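Long-range contacts in thymine dioxygenase (Neurospora crassa, PDB 5C3Q), which acts as a thymine-7-hydroxylase, a 2-oxoglutarate-dependent non-haem iron enzyme that oxidises the methyl group of thymine: residues 13-18 with 45-50; 254-259 with 266-271. All coordinates share one frame; numbering follows the deposited sequence.

Contact 1: 13-18 with 45-50; sequences LVIPLI and AGFIYL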
loop_
_atom_site.group_PDB
_atom_site.type_symbol
_atom_site.label_atom_id
_atom_site.label_comp_id
_atom_site.label_asym_id
_atom_site.label_seq_id
_atom_site.Cartn_x
_atom_site.Cartn_y
_atom_site.Cartn_z
ATOM N N LEU A 13 -11.305 -11.556 12.024
ATOM C CA LEU A 13 -10.873 -10.383 11.257
ATOM C C LEU A 13 -12.109 -9.699 10.703
ATOM O O LEU A 13 -12.816 -10.273 9.875
ATOM C CB LEU A 13 -9.945 -10.782 10.104
ATOM C CG LEU A 13 -9.441 -9.655 9.189
ATOM C CD1 LEU A 13 -8.465 -8.739 9.913
ATOM C CD2 LEU A 13 -8.787 -10.232 7.944
ATOM N N VAL A 14 -12.362 -8.476 11.161
ATOM C CA VAL A 14 -13.487 -7.683 10.670
ATOM C C VAL A 14 -12.949 -6.400 10.036
ATOM O O VAL A 14 -12.422 -5.532 10.729
ATOM C CB VAL A 14 -14.489 -7.369 11.801
ATOM C CG1 VAL A 14 -15.646 -6.515 11.293
ATOM C CG2 VAL A 14 -15.027 -8.666 12.390
ATOM N N ILE A 15 -13.054 -6.302 8.712
ATOM C CA ILE A 15 -12.630 -5.102 7.997
ATOM C C ILE A 15 -13.892 -4.366 7.564
ATOM O O ILE A 15 -14.636 -4.872 6.719
ATOM C CB ILE A 15 -11.763 -5.444 6.770
ATOM C CG1 ILE A 15 -10.517 -6.226 7.211
ATOM C CG2 ILE A 15 -11.378 -4.175 6.023
ATOM C CD1 ILE A 15 -9.669 -6.769 6.076
ATOM N N PRO A 16 -14.146 -3.179 8.145
ATOM C CA PRO A 16 -15.383 -2.466 7.842
ATOM C C PRO A 16 -15.374 -1.850 6.452
ATOM O O PRO A 16 -14.304 -1.533 5.915
ATOM C CB PRO A 16 -15.412 -1.357 8.893
ATOM C CG PRO A 16 -13.977 -1.072 9.151
ATOM C CD PRO A 16 -13.282 -2.402 9.051
ATOM N N LEU A 17 -16.570 -1.706 5.893
ATOM C CA LEU A 17 -16.799 -0.960 4.670
ATOM C C LEU A 17 -17.379 0.373 5.095
ATOM O O LEU A 17 -18.405 0.408 5.767
ATOM C CB LEU A 17 -17.791 -1.698 3.778
ATOM C CG LEU A 17 -18.246 -1.000 2.499
ATOM C CD1 LEU A 17 -17.066 -0.667 1.602
ATOM C CD2 LEU A 17 -19.252 -1.887 1.774
ATOM N N ILE A 18 -16.721 1.463 4.717
ATOM C CA ILE A 18 -17.109 2.795 5.174
ATOM C C ILE A 18 -17.322 3.715 3.977
ATOM O O ILE A 18 -16.519 3.731 3.042
ATOM C CB ILE A 18 -16.051 3.374 6.145
ATOM C CG1 ILE A 18 -16.007 2.523 7.419
ATOM C CG2 ILE A 18 -16.375 4.819 6.505
ATOM C CD1 ILE A 18 -14.776 2.709 8.271
ATOM N N ALA A 45 -8.510 -4.061 13.082
ATOM C CA ALA A 45 -8.042 -4.843 11.934
ATOM C C ALA A 45 -6.782 -4.273 11.288
ATOM O O ALA A 45 -6.014 -5.010 10.669
ATOM C CB ALA A 45 -9.142 -4.943 10.891
ATOM N N GLY A 46 -6.586 -2.963 11.405
ATOM C CA GLY A 46 -5.498 -2.281 10.711
ATOM C C GLY A 46 -5.821 -1.985 9.259
ATOM O O GLY A 46 -5.021 -1.361 8.561
ATOM N N PHE A 47 -7.007 -2.419 8.824
ATOM C CA PHE A 47 -7.468 -2.342 7.442
ATOM C C PHE A 47 -8.911 -1.842 7.428
ATOM O O PHE A 47 -9.700 -2.209 8.304
ATOM C CB PHE A 47 -7.458 -3.739 6.808
ATOM C CG PHE A 47 -6.192 -4.078 6.073
ATOM C CD1 PHE A 47 -5.036 -4.415 6.766
ATOM C CD2 PHE A 47 -6.166 -4.092 4.692
ATOM C CE1 PHE A 47 -3.869 -4.735 6.085
ATOM C CE2 PHE A 47 -5.002 -4.411 4.004
ATOM C CZ PHE A 47 -3.856 -4.738 4.705
ATOM N N ILE A 48 -9.248 -1.005 6.443
ATOM C CA ILE A 48 -10.642 -0.664 6.132
ATOM C C ILE A 48 -10.853 -0.663 4.610
ATOM O O ILE A 48 -9.883 -0.631 3.844
ATOM C CB ILE A 48 -11.050 0.710 6.715
ATOM C CG1 ILE A 48 -10.239 1.844 6.067
ATOM C CG2 ILE A 48 -10.864 0.718 8.231
ATOM C CD1 ILE A 48 -10.660 3.232 6.505
ATOM N N TYR A 49 -12.111 -0.734 4.181
ATOM C CA TYR A 49 -12.479 -0.449 2.790
ATOM C C TYR A 49 -13.231 0.871 2.794
ATOM O O TYR A 49 -14.130 1.069 3.621
ATOM C CB TYR A 49 -13.420 -1.504 2.211
ATOM C CG TYR A 49 -12.822 -2.822 1.762
ATOM C CD1 TYR A 49 -11.942 -3.535 2.566
ATOM C CD2 TYR A 49 -13.216 -3.398 0.551
ATOM C CE1 TYR A 49 -11.439 -4.765 2.162
ATOM C CE2 TYR A 49 -12.720 -4.623 0.138
ATOM C CZ TYR A 49 -11.836 -5.305 0.944
ATOM O OH TYR A 49 -11.344 -6.525 0.533
ATOM N N LEU A 50 -12.883 1.757 1.868
ATOM C CA LEU A 50 -13.627 2.990 1.663
ATOM C C LEU A 50 -14.346 2.957 0.331
ATOM O O LEU A 50 -13.768 2.562 -0.679
ATOM C CB LEU A 50 -12.695 4.200 1.694
ATOM C CG LEU A 50 -11.993 4.499 3.016
ATOM C CD1 LEU A 50 -11.107 5.720 2.846
ATOM C CD2 LEU A 50 -12.997 4.708 4.144
#

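Contact 2: 254-259 with 266-271; sequences VNAGDL and DTIKST. With EDO (1,2-ethanediol), chain H.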
loop_
_atom_site.group_PDB
_atom_site.type_symbol
_atom_site.label_atom_id
_atom_site.label_comp_id
_atom_site.label_asym_id
_atom_site.label_seq_id
_atom_site.Cartn_x
_atom_site.Cartn_y
_atom_site.Cartn_z
ATOM N N VAL A 254 -7.697 0.451 2.464
ATOM C CA VAL A 254 -6.766 1.318 3.173
ATOM C C VAL A 254 -6.242 0.609 4.407
ATOM O O VAL A 254 -7.018 0.093 5.218
ATOM C CB VAL A 254 -7.418 2.648 3.593
ATOM C CG1 VAL A 254 -6.372 3.587 4.175
ATOM C CG2 VAL A 254 -8.118 3.310 2.413
ATOM N N ASN A 255 -4.921 0.572 4.540
ATOM C CA ASN A 255 -4.300 -0.025 5.713
ATOM C C ASN A 255 -3.236 0.869 6.320
ATOM O O ASN A 255 -2.531 1.587 5.610
ATOM C CB ASN A 255 -3.711 -1.395 5.374
ATOM C CG ASN A 255 -2.553 -1.312 4.402
ATOM O OD1 ASN A 255 -2.754 -1.128 3.204
ATOM N ND2 ASN A 255 -1.334 -1.468 4.909
ATOM N N ALA A 256 -3.117 0.813 7.639
ATOM C CA ALA A 256 -2.093 1.563 8.345
ATOM C C ALA A 256 -0.747 0.874 8.171
ATOM O O ALA A 256 -0.680 -0.345 8.107
ATOM C CB ALA A 256 -2.442 1.675 9.816
ATOM N N GLY A 257 0.318 1.665 8.077
ATOM C CA GLY A 257 1.674 1.143 8.011
ATOM C C GLY A 257 2.396 1.194 9.353
ATOM O O GLY A 257 1.874 1.703 10.344
ATOM N N ASP A 258 3.625 0.692 9.363
ATOM C CA ASP A 258 4.387 0.534 10.598
ATOM C C ASP A 258 4.695 1.846 11.292
ATOM O O ASP A 258 4.738 1.896 12.515
ATOM C CB ASP A 258 5.669 -0.259 10.331
ATOM C CG ASP A 258 5.384 -1.697 9.928
ATOM O OD1 ASP A 258 4.268 -2.183 10.235
ATOM O OD2 ASP A 258 6.263 -2.340 9.310
ATOM N N LEU A 259 4.893 2.912 10.520
ATOM C CA LEU A 259 5.198 4.205 11.110
ATOM C C LEU A 259 3.974 4.751 11.863
ATOM O O LEU A 259 4.111 5.291 12.962
ATOM C CB LEU A 259 5.696 5.185 10.034
ATOM C CG LEU A 259 6.839 6.166 10.323
ATOM C CD1 LEU A 259 7.872 5.661 11.325
ATOM C CD2 LEU A 259 7.518 6.537 9.006
ATOM N N ASP A 266 1.070 2.048 19.183
ATOM C CA ASP A 266 0.384 0.771 18.943
ATOM C C ASP A 266 -1.115 0.746 19.272
ATOM O O ASP A 266 -1.672 -0.324 19.509
ATOM C CB ASP A 266 1.109 -0.383 19.658
ATOM C CG ASP A 266 2.450 -0.708 19.027
ATOM O OD1 ASP A 266 2.646 -0.391 17.835
ATOM O OD2 ASP A 266 3.310 -1.282 19.722
ATOM N N THR A 267 -1.775 1.901 19.271
ATOM C CA THR A 267 -3.236 1.910 19.362
ATOM C C THR A 267 -3.826 1.596 17.984
ATOM O O THR A 267 -4.921 1.058 17.887
ATOM C CB THR A 267 -3.799 3.238 19.910
ATOM O OG1 THR A 267 -3.342 4.333 19.113
ATOM C CG2 THR A 267 -3.363 3.444 21.348
ATOM N N ILE A 268 -3.082 1.931 16.929
ATOM C CA ILE A 268 -3.431 1.566 15.559
ATOM C C ILE A 268 -2.558 0.394 15.103
ATOM O O ILE A 268 -1.364 0.354 15.406
ATOM C CB ILE A 268 -3.287 2.772 14.611
ATOM C CG1 ILE A 268 -4.444 3.748 14.871
ATOM C CG2 ILE A 268 -3.268 2.314 13.152
ATOM C CD1 ILE A 268 -4.317 5.096 14.203
ATOM N N LYS A 269 -3.165 -0.554 14.387
ATOM C CA LYS A 269 -2.494 -1.789 13.979
ATOM C C LYS A 269 -1.947 -1.693 12.559
ATOM O O LYS A 269 -2.599 -1.136 11.680
ATOM C CB LYS A 269 -3.459 -2.987 14.036
ATOM C CG LYS A 269 -4.322 -3.079 15.282
ATOM C CD LYS A 269 -3.507 -3.270 16.550
ATOM C CE LYS A 269 -4.425 -3.337 17.763
ATOM N NZ LYS A 269 -3.711 -3.671 19.017
ATOM N N SER A 270 -0.749 -2.235 12.349
ATOM C CA SER A 270 -0.207 -2.447 11.013
ATOM C C SER A 270 -0.171 -3.950 10.787
ATOM O O SER A 270 0.572 -4.660 11.457
ATOM C CB SER A 270 1.196 -1.863 10.875
ATOM O OG SER A 270 1.688 -2.101 9.563
ATOM N N THR A 271 -0.978 -4.423 9.846
ATOM C CA THR A 271 -1.307 -5.846 9.751
ATOM C C THR A 271 -0.613 -6.507 8.571
ATOM O O THR A 271 -0.487 -5.912 7.494
ATOM C CB THR A 271 -2.833 -6.020 9.646
ATOM O OG1 THR A 271 -3.442 -5.367 10.766
ATOM C CG2 THR A 271 -3.247 -7.485 9.642
HETATM C C1 EDO H . -5.181 -7.797 13.252
HETATM O O1 EDO H . -4.845 -9.011 13.934
HETATM C C2 EDO H . -4.312 -6.670 13.798
HETATM O O2 EDO H . -3.014 -6.701 13.188
HETATM O O HOH W 1 -2.406 -2.517 8.300
#

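Contact 1: 13-18 with 45-50
Ile15 reaches across from its strand onto Phe47 and Tyr49 and wedges against both. Ile15 CG2 lies anti to the backbone N, which turns this methyl toward the other strand; there Ile15 CG2 sits 3.6 Å from Tyr49 CD1, meeting the ring obliquely, and 3.4 Å from Phe47 O. The longer branch also reaches the second strand, nearer its start: Ile15 CD1 runs alongside the phenylalanine and touches Phe47 CB at 3.8 Å.

Tyr49 holds the second strand to the first through its backbone as well. Tyr49 N donates to Pro16 O over 2.9 Å in an almost straight bond (174° at the hydrogen), and Tyr49 O takes the N-H of Ile18, with Ile18 N at 2.8 Å. These two bonds set a parallel pairing, Leu17 beside Tyr49 and then Ile18 beside Leu50. Side chains follow the register: Leu17 CD1 rests on Tyr49 CB (3.8 Å) on one face of the sheet, while on the other Ile18 CB packs on Leu50 CD2 (3.9 Å). Toward the start of the pairing, the ring of Pro16 leans on Ile48 through CG.

This is a beta-alpha-beta crossover, two neighbouring parallel strands joined by a helical connection. Helix 28-44 lies over the face carrying Ile18, whose side chain meets Thr34 and Ile38, and Ile48 meets Ile38 and Phe42. On the Tyr49 side the phenol reaches Thr246 O by a hydrogen bond. Strand 8-10 flanks the 13-19 strand, and strand 251-256 pairs with 47-51 along its other edge.

Contact 2: 254-259 with 266-271
Where strand 251-256 of the double-stranded beta-helix gives way to helix 258-263, Asp258 and Ser270 tie that turn to the loop leading into the metal-binding strand 273-275. Ser270 OG donates to Asp258 OD1 at 2.7 Å, coming from above the carboxylate plane, 36° out of it. The hydroxyl gets there because it is anti to its own backbone nitrogen (chi1 180°), which swings it over the start of the helix, where Gly257 is the N-cap residue. The carboxylate is well occupied: its other oxygen, OD2, bonds to Thr217 OG1 and forms a salt bridge with Arg330, so its rotation is probably fixed from both ends.

Two residues before Asp258, Ala256 puts its methyl straight into the loop. Ala256 CB presses on Ile268 CG2 at 3.5 Å, closer than carbon atoms usually pack, and lies 3.4 Å from Lys269 O. Its carbonyl points to a water that bridges the two segments, giving a hydrogen to Ala256 O (2.8 Å) and accepting one from Thr271 N (2.8 Å). Further along, Thr271 OG1 accepts a hydrogen bond from O2 of a 1,2-ethanediol, probably from the crystallisation liquor, and also bonds to Ala45 O.

The active site lies next to this turn. Asn255 ND2 bonds to Asp218 OD2 and so serves as a second-shell partner of a metal ligand, and Thr271 O takes a hydrogen bond from ND1 of His273, another ligand. A strand end that holds the aspartate and a loop that holds the last histidine fit the 2-oxoglutarate oxygenase fold, whose His-X-Asp...His triad is formed here by His216, Asp218 and His273.

Overall arrangement
Both contacts meet on the same mixed sheet, where strands 47-51 and 251-256 run antiparallel side by side, with Ile48 N and Val254 O 2.8 Å apart in a probable hydrogen bond. Contact 1 is largely buried and apolar, its strands paired through backbone bonds. Contact 2 is only partly buried and relies on a side-chain bond and a water, in keeping with a strand-to-helix turn facing an irregular loop. Their joint is packed too: Phe47 CZ lies 3.4 Å from Asn255 CB, and the phenylalanine ring meets that of His273 edge-to-face. Thus contact 1 extends the sheet outward yet reaches toward the metal through Phe47, whereas contact 2 bears on the metal's ligands through hydrogen bonds.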